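Local coordinates for alpha-amylase (Eisenia fetida, PDB 6M4K), which probably catalyses the endohydrolysis of alpha-1,4-glucosidic linkages in starch-like polysaccharides, as a calcium-binding family 13 glycoside hydrolase, at residues W36-N41 with L94-Y99; T28-E33 with C43-S48; H152-P157 with C202-P207. One frame throughout, in Å; residues are numbered along the deposited sequence. Where two conformers were deposited one is given.

Contact 1. Residues W36-N41 with L94-Y99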
loop_
_atom_site.group_PDB
_atom_site.type_symbol
_atom_site.label_atom_id
_atom_site.label_comp_id
_atom_site.label_asym_id
_atom_site.label_seq_id
_atom_site.Cartn_x
_atom_site.Cartn_y
_atom_site.Cartn_z
ATOM N N TRP A 36 -18.591 3.751 -1.044
ATOM C CA TRP A 36 -18.320 3.174 0.268
ATOM C C TRP A 36 -17.089 3.814 0.899
ATOM O O TRP A 36 -17.092 4.165 2.087
ATOM C CB TRP A 36 -18.145 1.650 0.135
ATOM C CG TRP A 36 -18.123 0.953 1.469
ATOM C CD1 TRP A 36 -19.178 0.334 2.093
ATOM C CD2 TRP A 36 -17.006 0.836 2.362
ATOM N NE1 TRP A 36 -18.777 -0.164 3.310
ATOM C CE2 TRP A 36 -17.451 0.132 3.504
ATOM C CE3 TRP A 36 -15.669 1.248 2.303
ATOM C CZ2 TRP A 36 -16.609 -0.154 4.589
ATOM C CZ3 TRP A 36 -14.833 0.968 3.374
ATOM C CH2 TRP A 36 -15.308 0.275 4.507
ATOM N N LEU A 37 -16.029 3.976 0.108
ATOM C CA LEU A 37 -14.804 4.582 0.608
ATOM C C LEU A 37 -15.032 6.014 1.072
ATOM O O LEU A 37 -14.525 6.411 2.124
ATOM C CB LEU A 37 -13.729 4.537 -0.468
ATOM C CG LEU A 37 -13.222 3.129 -0.769
ATOM C CD1 LEU A 37 -12.492 3.105 -2.105
ATOM C CD2 LEU A 37 -12.304 2.639 0.338
ATOM N N ALA A 38 -15.781 6.802 0.294
ATOM C CA ALA A 38 -16.093 8.167 0.713
ATOM C C ALA A 38 -16.887 8.177 2.014
ATOM O O ALA A 38 -16.592 8.957 2.924
ATOM C CB ALA A 38 -16.856 8.892 -0.401
ATOM N N ASP A 39 -17.892 7.301 2.122
ATOM C CA ASP A 39 -18.712 7.244 3.331
ATOM C C ASP A 39 -17.889 6.888 4.560
ATOM O O ASP A 39 -18.267 7.248 5.682
ATOM C CB ASP A 39 -19.844 6.225 3.162
ATOM C CG ASP A 39 -20.889 6.657 2.149
ATOM O OD1 ASP A 39 -20.911 7.844 1.765
ATOM O OD2 ASP A 39 -21.700 5.796 1.751
ATOM N N HIS A 40 -16.779 6.172 4.375
ATOM C CA HIS A 40 -15.902 5.776 5.464
ATOM C C HIS A 40 -14.650 6.629 5.535
ATOM O O HIS A 40 -13.730 6.322 6.304
ATOM C CB HIS A 40 -15.589 4.284 5.372
ATOM C CG HIS A 40 -16.788 3.433 5.629
ATOM N ND1 HIS A 40 -17.753 3.209 4.672
ATOM C CD2 HIS A 40 -17.222 2.818 6.755
ATOM C CE1 HIS A 40 -18.715 2.462 5.187
ATOM N NE2 HIS A 40 -18.417 2.212 6.449
ATOM N N ASN A 41 -14.610 7.707 4.761
ATOM C CA ASN A 41 -13.572 8.725 4.884
ATOM C C ASN A 41 -12.165 8.180 4.647
ATOM O O ASN A 41 -11.204 8.559 5.319
ATOM C CB ASN A 41 -13.723 9.534 6.167
ATOM C CG ASN A 41 -14.918 10.442 6.092
ATOM O OD1 ASN A 41 -14.995 11.280 5.201
ATOM N ND2 ASN A 41 -15.891 10.230 6.956
ATOM N N LEU A 94 -16.568 12.061 -6.050
ATOM C CA LEU A 94 -16.851 11.691 -4.666
ATOM C C LEU A 94 -15.740 12.070 -3.702
ATOM O O LEU A 94 -15.873 11.816 -2.501
ATOM C CB LEU A 94 -17.097 10.185 -4.565
ATOM C CG LEU A 94 -18.440 9.733 -5.124
ATOM C CD1 LEU A 94 -18.422 8.234 -5.364
ATOM C CD2 LEU A 94 -19.538 10.098 -4.145
ATOM N N GLY A 95 -14.647 12.650 -4.190
ATOM C CA GLY A 95 -13.547 13.003 -3.322
ATOM C C GLY A 95 -12.696 11.832 -2.883
ATOM O O GLY A 95 -12.118 11.869 -1.785
ATOM N N VAL A 96 -12.613 10.787 -3.705
ATOM C CA VAL A 96 -11.762 9.625 -3.457
ATOM C C VAL A 96 -10.860 9.507 -4.678
ATOM O O VAL A 96 -11.344 9.270 -5.791
ATOM C CB VAL A 96 -12.586 8.350 -3.243
ATOM C CG1 VAL A 96 -11.663 7.158 -3.044
ATOM C CG2 VAL A 96 -13.505 8.513 -2.036
ATOM N N TYR A 97 -9.563 9.707 -4.490
ATOM C CA TYR A 97 -8.661 9.901 -5.618
ATOM C C TYR A 97 -7.970 8.606 -6.043
ATOM O O TYR A 97 -8.023 7.585 -5.352
ATOM C CB TYR A 97 -7.686 11.042 -5.314
ATOM C CG TYR A 97 -8.469 12.301 -4.999
ATOM C CD1 TYR A 97 -9.426 12.781 -5.890
ATOM C CD2 TYR A 97 -8.322 12.955 -3.788
ATOM C CE1 TYR A 97 -10.183 13.902 -5.605
ATOM C CE2 TYR A 97 -9.075 14.097 -3.495
ATOM C CZ TYR A 97 -9.996 14.550 -4.415
ATOM O OH TYR A 97 -10.743 15.671 -4.111
ATOM N N ILE A 98 -7.325 8.655 -7.208
ATOM C CA ILE A 98 -6.795 7.475 -7.888
ATOM C C ILE A 98 -5.290 7.627 -8.053
ATOM O O ILE A 98 -4.818 8.603 -8.658
ATOM C CB ILE A 98 -7.466 7.266 -9.256
ATOM C CG1 ILE A 98 -8.976 7.083 -9.102
ATOM C CG2 ILE A 98 -6.842 6.073 -9.994
ATOM C CD1 ILE A 98 -9.397 5.833 -8.321
ATOM N N TYR A 99 -4.539 6.643 -7.560
ATOM C CA TYR A 99 -3.097 6.566 -7.752
ATOM C C TYR A 99 -2.796 5.355 -8.620
ATOM O O TYR A 99 -3.186 4.229 -8.280
ATOM C CB TYR A 99 -2.377 6.468 -6.407
ATOM C CG TYR A 99 -2.888 7.512 -5.451
ATOM C CD1 TYR A 99 -2.620 8.858 -5.653
ATOM C CD2 TYR A 99 -3.731 7.166 -4.404
ATOM C CE1 TYR A 99 -3.129 9.827 -4.798
ATOM C CE2 TYR A 99 -4.249 8.126 -3.547
ATOM C CZ TYR A 99 -3.942 9.453 -3.753
ATOM O OH TYR A 99 -4.459 10.405 -2.901
#
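Ala38 and Val96 form the centre of this contact. The Ala38 methyl points at the second segment, and Val96 points back at the helix end. Atom CG2 of Val96 comes to 3.7 Å from Ala38 CB. The same branch lies 3.7 Å from Ala38 N, so it covers the backbone of the last helical turn as well as the methyl. The other branch, CG1, stands anti to the backbone N of Val96 (chi1 178°). This turns it to Leu37, whose CB it meets at 4.2 Å. The two methyls of Val96 thus touch successive residues of the helix, CG1 Leu37 and CG2 Ala38. Leu94 flanks Ala38 more loosely, with CB to CB at 4.4 Å. Its carbonyl oxygen, Leu94 O, lies 3.7 Å from Ala38 CB and takes its hydrogen bond from Arg16 instead. No hydrogen bond crosses between the two segments.

The polar groups do not bridge the contact. Within 36-41, Trp36 O accepts from His40 N and from His40 ND1, which approach from opposite faces of the carbonyl plane. The ND1 bond is 2.8 Å from His40 ND1 to Trp36 O and fairly straight (161°). Trp36 O lies in the plane of the His40 ring, which helps fix the rotation of that ring. The ring also spreads over the Trp36 indole, with ND1 above its centre. Asn41, at positive phi, closes the helix as a Schellman motif, and its OD1 is bonded to Arg16 NE.

The contact thus joins two helix C-terminal ends near the start of a barrel strand. Helix 27-39 ends here. A Schellman motif at Gly95 follows helix 81-93, and strand 97-102 comes next. Leu37 and Val96 both also touch Val45 of strand 44-47, the neighbour of strand 97-102 in the barrel.

Contact 2. Residues T28-E33 with C43-S48. With SO4 (sulfate ion), chain G.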
loop_
_atom_site.group_PDB
_atom_site.type_symbol
_atom_site.label_atom_id
_atom_site.label_comp_id
_atom_site.label_asym_id
_atom_site.label_seq_id
_atom_site.Cartn_x
_atom_site.Cartn_y
_atom_site.Cartn_z
ATOM N N THR A 28 -14.877 -1.115 -12.936
ATOM C CA THR A 28 -16.280 -0.959 -12.569
ATOM C C THR A 28 -16.503 -1.192 -11.085
ATOM O O THR A 28 -17.357 -0.536 -10.477
ATOM C CB THR A 28 -17.156 -1.907 -13.380
ATOM O OG1 THR A 28 -16.656 -3.242 -13.250
ATOM C CG2 THR A 28 -17.176 -1.488 -14.849
ATOM N N ASP A 29 -15.732 -2.106 -10.482
ATOM C CA ASP A 29 -15.852 -2.352 -9.046
ATOM C C ASP A 29 -15.251 -1.219 -8.224
ATOM O O ASP A 29 -15.826 -0.823 -7.208
ATOM C CB ASP A 29 -15.242 -3.703 -8.668
ATOM C CG ASP A 29 -16.166 -4.858 -9.010
ATOM O OD1 ASP A 29 -17.405 -4.674 -8.944
ATOM O OD2 ASP A 29 -15.651 -5.934 -9.335
ATOM N N ILE A 30 -14.099 -0.688 -8.641
ATOM C CA ILE A 30 -13.532 0.447 -7.918
ATOM C C ILE A 30 -14.472 1.638 -7.996
ATOM O O ILE A 30 -14.714 2.321 -6.997
ATOM C CB ILE A 30 -12.119 0.775 -8.427
ATOM C CG1 ILE A 30 -11.195 -0.425 -8.194
ATOM C CG2 ILE A 30 -11.583 2.038 -7.747
ATOM C CD1 ILE A 30 -9.760 -0.199 -8.608
ATOM N N GLU A 31 -15.058 1.864 -9.173
ATOM C CA GLU A 31 -15.996 2.966 -9.342
ATOM C C GLU A 31 -17.137 2.886 -8.334
ATOM O O GLU A 31 -17.491 3.889 -7.701
ATOM C CB GLU A 31 -16.523 2.971 -10.775
ATOM C CG GLU A 31 -17.456 4.136 -11.057
ATOM C CD GLU A 31 -17.916 4.212 -12.494
ATOM O OE1 GLU A 31 -17.584 3.321 -13.289
ATOM O OE2 GLU A 31 -18.620 5.190 -12.825
ATOM N N ARG A 32 -17.720 1.695 -8.160
ATOM C CA ARG A 32 -18.770 1.533 -7.157
ATOM C C ARG A 32 -18.211 1.673 -5.747
ATOM O O ARG A 32 -18.840 2.291 -4.879
ATOM C CB ARG A 32 -19.456 0.178 -7.322
ATOM C CG ARG A 32 -20.096 -0.027 -8.679
ATOM C CD ARG A 32 -21.047 -1.208 -8.683
ATOM N NE ARG A 32 -21.266 -1.712 -10.036
ATOM C CZ ARG A 32 -20.541 -2.678 -10.590
ATOM N NH1 ARG A 32 -19.560 -3.247 -9.902
ATOM N NH2 ARG A 32 -20.799 -3.081 -11.827
ATOM N N GLU A 33 -17.028 1.116 -5.504
ATOM C CA GLU A 33 -16.451 1.142 -4.168
ATOM C C GLU A 33 -16.167 2.560 -3.686
ATOM O O GLU A 33 -16.128 2.797 -2.479
ATOM C CB GLU A 33 -15.168 0.309 -4.149
ATOM C CG GLU A 33 -14.687 -0.039 -2.751
ATOM C CD GLU A 33 -15.577 -1.053 -2.051
ATOM O OE1 GLU A 33 -16.583 -1.513 -2.646
ATOM O OE2 GLU A 33 -15.258 -1.408 -0.899
ATOM N N CYS A 43 -9.200 8.345 1.732
ATOM C CA CYS A 43 -8.832 9.411 0.798
ATOM C C CYS A 43 -8.674 8.963 -0.647
ATOM O O CYS A 43 -8.867 9.786 -1.556
ATOM C CB CYS A 43 -7.511 10.047 1.227
ATOM S SG CYS A 43 -6.792 11.254 0.028
ATOM N N GLY A 44 -8.288 7.718 -0.899
ATOM C CA GLY A 44 -7.954 7.360 -2.264
ATOM C C GLY A 44 -7.603 5.894 -2.395
ATOM O O GLY A 44 -7.535 5.150 -1.410
ATOM N N VAL A 45 -7.338 5.508 -3.640
ATOM C CA VAL A 45 -7.194 4.111 -4.051
ATOM C C VAL A 45 -5.973 3.983 -4.939
ATOM O O VAL A 45 -5.844 4.719 -5.922
ATOM C CB VAL A 45 -8.425 3.638 -4.847
ATOM C CG1 VAL A 45 -8.195 2.232 -5.414
ATOM C CG2 VAL A 45 -9.643 3.669 -3.974
ATOM N N GLN A 46 -5.096 3.036 -4.620
ATOM C CA GLN A 46 -4.055 2.624 -5.549
ATOM C C GLN A 46 -4.614 1.526 -6.444
ATOM O O GLN A 46 -5.120 0.514 -5.945
ATOM C CB GLN A 46 -2.858 2.076 -4.783
ATOM C CG GLN A 46 -1.687 1.700 -5.653
ATOM C CD GLN A 46 -0.585 1.082 -4.852
ATOM O OE1 GLN A 46 -0.101 1.684 -3.889
ATOM N NE2 GLN A 46 -0.180 -0.133 -5.214
ATOM N N VAL A 47 -4.529 1.721 -7.755
ATOM C CA VAL A 47 -5.084 0.787 -8.731
ATOM C C VAL A 47 -3.954 0.013 -9.398
ATOM O O VAL A 47 -2.844 0.523 -9.589
ATOM C CB VAL A 47 -5.962 1.513 -9.774
ATOM C CG1 VAL A 47 -7.086 2.268 -9.096
ATOM C CG2 VAL A 47 -5.127 2.435 -10.677
ATOM N N SER A 48 -4.257 -1.233 -9.784
ATOM C CA SER A 48 -3.285 -2.089 -10.451
ATOM C C SER A 48 -2.874 -1.480 -11.796
ATOM O O SER A 48 -3.605 -0.657 -12.360
ATOM C CB SER A 48 -3.898 -3.478 -10.671
ATOM O OG SER A 48 -3.939 -4.218 -9.458
HETATM S S SO4 G . -16.779 -5.511 -16.199
HETATM O O1 SO4 G . -15.516 -5.188 -16.843
HETATM O O2 SO4 G . -16.798 -4.843 -14.910
HETATM O O3 SO4 G . -16.849 -6.951 -15.961
HETATM O O4 SO4 G . -17.890 -5.059 -17.035
#
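Ile30 makes every apolar contact between the helix and the strand here. Its two branches divide the work. The branch CG2, anti to the backbone N, meets Val45 CG1 at 4.1 Å. The longer branch is extended (chi2 -178°) and carries CD1 to 3.7 Å from Val47 CG1. Val45 and Val47 are two apart on strand 44-47, and both point toward the helix. Gln46 between them points away, and its OE1 accepts from Tyr234 OH and Arg341 NH1. The Ile30 side chain crosses both valines obliquely. Leu22, Trp25 and Met87 also touch Ile30, so several elements enclose it.

The charged groups of the helix do not face a partner on the strand. In the conformer given, Arg32 NH1 lies 2.8 Å from Asp29 OD1 in a salt bridge. Arg32 has a second conformer, so this pairing may be partial. Asp29 OD2 accepts from Val375 N. Glu33 OE2 makes a salt bridge with Arg387 NE and a hydrogen bond with His386 NE2.

A sulfate ion, probably from the crystallisation liquor, sits at Thr28 and is also bonded to Lys26 NZ. Its O2 is modelled 2.3 Å from Thr28 OG1. This is too short to be taken at face value.

No hydrogen bond or salt bridge joins the two segments. The contact is a purely aliphatic layer between helix and strand, as expected inside the beta-alpha-beta unit of strand 19-22, helix 27-39 and strand 44-47. It depends on shape and burial, while the polar side chains named here find partners within the helix or elsewhere.

Contact 3. Residues H152-P157 with C202-P207; sequences HDYNNP and CKHMWP. With CA (calcium ion), chain B.
Tyr154 meets both Lys203 and His204, and torsions on each side set this up. Tyr154 CG stands anti to the carbonyl carbon and beside the backbone N (chi1 -78°), and the CE2 and OH side of the residue reaches Lys203 and His204. Lys203 CG sits between its own backbone N and carbonyl carbon, and the chain bends at chi3 (-70°). Lys203 CE then stops at the edge of the Tyr154 ring, 4.1 Å from CE2. The two side chains cross at about a right angle. The Lys203 amine is held elsewhere, by Ile238 O and the carboxylate of Glu243.

His204 swings its ring to the hydroxyl end of the tyrosine. Its CE1 lies 3.8 Å from Tyr154 OH, which sits in the imidazole plane. Lys203 CG lies over one face of that ring, offset toward the rim, 3.3 Å above the plane. His204 ND1 is bonded to Val160 O, so the ring is fixed from several sides. An alanine in place of Tyr154 would probably strip the lysine chain and the imidazole edge of their shared neighbour and open a gap between the two loops.

A second touch joins Pro157 O and Trp206 CH2 at 4.2 Å. Trp206 NE1 is bonded to Asn162 OD1. The backbone oxygen His204 O binds the calcium ion at 2.4 Å. Three waters also bind it, at 2.5 to 2.6 Å from the metal. Asn105 OD1, Arg161 O and Asp170 OD1 add further ligands.

Segment 152-157 belongs to the long excursion between strand 97-102 and helix 176-192. Segment 202-207 follows barrel strand 196-199. A calcium ion at the join between this excursion, domain B, and the barrel is characteristic of family 13 alpha-amylases.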
loop_
_atom_site.group_PDB
_atom_site.type_symbol
_atom_site.label_atom_id
_atom_site.label_comp_id
_atom_site.label_asym_id
_atom_site.label_seq_id
_atom_site.Cartn_x
_atom_site.Cartn_y
_atom_site.Cartn_z
ATOM N N HIS A 152 22.488 -9.679 -9.776
ATOM C CA HIS A 152 22.892 -10.613 -8.731
ATOM C C HIS A 152 23.526 -9.929 -7.528
ATOM O O HIS A 152 23.285 -10.353 -6.394
ATOM C CB HIS A 152 23.834 -11.686 -9.304
ATOM C CG HIS A 152 23.271 -12.411 -10.486
ATOM N ND1 HIS A 152 22.276 -13.359 -10.372
ATOM C CD2 HIS A 152 23.551 -12.316 -11.807
ATOM C CE1 HIS A 152 21.974 -13.823 -11.573
ATOM N NE2 HIS A 152 22.735 -13.207 -12.460
ATOM N N ASP A 153 24.313 -8.873 -7.738
ATOM C CA ASP A 153 25.079 -8.219 -6.678
ATOM C C ASP A 153 24.370 -6.926 -6.286
ATOM O O ASP A 153 24.524 -5.897 -6.946
ATOM C CB ASP A 153 26.497 -7.936 -7.167
ATOM C CG ASP A 153 27.385 -7.315 -6.098
ATOM O OD1 ASP A 153 26.904 -7.024 -4.977
ATOM O OD2 ASP A 153 28.580 -7.102 -6.394
ATOM N N TYR A 154 23.638 -6.966 -5.171
ATOM C CA TYR A 154 22.941 -5.780 -4.685
ATOM C C TYR A 154 23.850 -4.786 -3.962
ATOM O O TYR A 154 23.357 -3.772 -3.462
ATOM C CB TYR A 154 21.702 -6.169 -3.860
ATOM C CG TYR A 154 20.541 -6.581 -4.747
ATOM C CD1 TYR A 154 20.463 -7.862 -5.280
ATOM C CD2 TYR A 154 19.546 -5.672 -5.087
ATOM C CE1 TYR A 154 19.416 -8.237 -6.112
ATOM C CE2 TYR A 154 18.492 -6.036 -5.916
ATOM C CZ TYR A 154 18.432 -7.317 -6.425
ATOM O OH TYR A 154 17.389 -7.677 -7.258
ATOM N N ASN A 155 25.160 -5.033 -3.921
ATOM C CA ASN A 155 26.133 -4.043 -3.483
ATOM C C ASN A 155 26.715 -3.244 -4.642
ATOM O O ASN A 155 27.620 -2.425 -4.436
ATOM C CB ASN A 155 27.223 -4.702 -2.636
ATOM C CG ASN A 155 26.701 -5.144 -1.283
ATOM O OD1 ASN A 155 25.798 -4.518 -0.725
ATOM N ND2 ASN A 155 27.254 -6.231 -0.757
ATOM N N ASN A 156 26.176 -3.432 -5.843
ATOM C CA ASN A 156 26.638 -2.757 -7.054
ATOM C C ASN A 156 25.471 -1.955 -7.621
ATOM O O ASN A 156 24.637 -2.511 -8.360
ATOM C CB ASN A 156 27.104 -3.824 -8.047
ATOM C CG ASN A 156 27.726 -3.243 -9.292
ATOM O OD1 ASN A 156 27.364 -2.166 -9.739
ATOM N ND2 ASN A 156 28.666 -3.985 -9.881
ATOM N N PRO A 157 25.371 -0.653 -7.323
ATOM C CA PRO A 157 24.234 0.138 -7.829
ATOM C C PRO A 157 24.095 0.127 -9.339
ATOM O O PRO A 157 22.970 0.162 -9.852
ATOM C CB PRO A 157 24.519 1.552 -7.302
ATOM C CG PRO A 157 25.368 1.343 -6.118
ATOM C CD PRO A 157 26.226 0.139 -6.421
ATOM N N CYS A 202 11.428 1.219 -8.242
ATOM C CA CYS A 202 12.274 2.410 -8.311
ATOM C C CYS A 202 13.715 2.145 -7.896
ATOM O O CYS A 202 14.606 2.884 -8.330
ATOM C CB CYS A 202 11.681 3.557 -7.492
ATOM S SG CYS A 202 10.321 4.393 -8.309
ATOM N N LYS A 203 13.978 1.143 -7.047
ATOM C CA LYS A 203 15.373 0.843 -6.722
ATOM C C LYS A 203 16.173 0.472 -7.961
ATOM O O LYS A 203 17.402 0.617 -7.968
ATOM C CB LYS A 203 15.499 -0.259 -5.666
ATOM C CG LYS A 203 15.343 -1.675 -6.188
ATOM C CD LYS A 203 15.230 -2.667 -5.034
ATOM C CE LYS A 203 16.545 -2.817 -4.292
ATOM N NZ LYS A 203 16.409 -3.812 -3.170
ATOM N N HIS A 204 15.497 0.012 -9.008
ATOM C CA HIS A 204 16.117 -0.395 -10.261
ATOM C C HIS A 204 16.231 0.743 -11.262
ATOM O O HIS A 204 16.686 0.516 -12.393
ATOM C CB HIS A 204 15.339 -1.582 -10.821
ATOM C CG HIS A 204 15.348 -2.749 -9.890
ATOM N ND1 HIS A 204 16.475 -3.508 -9.677
ATOM C CD2 HIS A 204 14.398 -3.241 -9.057
ATOM C CE1 HIS A 204 16.213 -4.439 -8.775
ATOM N NE2 HIS A 204 14.960 -4.297 -8.385
ATOM N N MET A 205 15.841 1.954 -10.882
ATOM C CA MET A 205 16.011 3.122 -11.727
ATOM C C MET A 205 16.944 4.117 -11.054
ATOM O O MET A 205 17.097 4.131 -9.830
ATOM C CB MET A 205 14.661 3.765 -12.069
ATOM C CG MET A 205 13.818 2.860 -12.968
ATOM S SD MET A 205 12.188 3.485 -13.393
ATOM C CE MET A 205 11.337 3.342 -11.821
ATOM N N TRP A 206 17.583 4.947 -11.873
ATOM C CA TRP A 206 18.449 6.004 -11.351
ATOM C C TRP A 206 17.592 7.176 -10.895
ATOM O O TRP A 206 16.713 7.617 -11.640
ATOM C CB TRP A 206 19.418 6.485 -12.436
ATOM C CG TRP A 206 20.400 5.442 -12.862
ATOM C CD1 TRP A 206 20.307 4.633 -13.954
ATOM C CD2 TRP A 206 21.626 5.088 -12.206
ATOM N NE1 TRP A 206 21.388 3.789 -14.016
ATOM C CE2 TRP A 206 22.214 4.052 -12.957
ATOM C CE3 TRP A 206 22.285 5.548 -11.059
ATOM C CZ2 TRP A 206 23.421 3.455 -12.594
ATOM C CZ3 TRP A 206 23.479 4.945 -10.697
ATOM C CH2 TRP A 206 24.039 3.921 -11.469
ATOM N N PRO A 207 17.811 7.706 -9.686
ATOM C CA PRO A 207 17.064 8.902 -9.265
ATOM C C PRO A 207 17.121 10.039 -10.274
ATOM O O PRO A 207 16.125 10.744 -10.456
ATOM C CB PRO A 207 17.729 9.271 -7.932
ATOM C CG PRO A 207 18.195 7.952 -7.390
ATOM C CD PRO A 207 18.618 7.133 -8.596
HETATM CA CA CA B . 16.657 -0.344 -14.579
HETATM O O HOH W 1 17.360 -2.489 -13.350
HETATM O O HOH W 2 17.691 1.893 -15.082
HETATM O O HOH W 3 15.290 0.781 -16.333
#

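In the fold
Contacts 1 and 2 are neighbours, with centres 8 Å apart. Both use helix 27-39, at successive parts of its length, and they lie on strands 97-102 and 44-47, which are neighbours in the barrel. Tyr97 O and Val45 N lie 2.8 Å apart, a probable hydrogen bond between those strands. Leu37 CD1 of contact 1 also packs on Val45 CG2 of contact 2 at 3.5 Å. Contact 3 lies on the opposite side of the chain's centre. Its centre is about 35 Å from that of contact 1 and 32 Å from that of contact 2. It alone of the three holds a calcium ligand. Contacts 1 and 2 pack helix 27-39 against the barrel, away from the metal site.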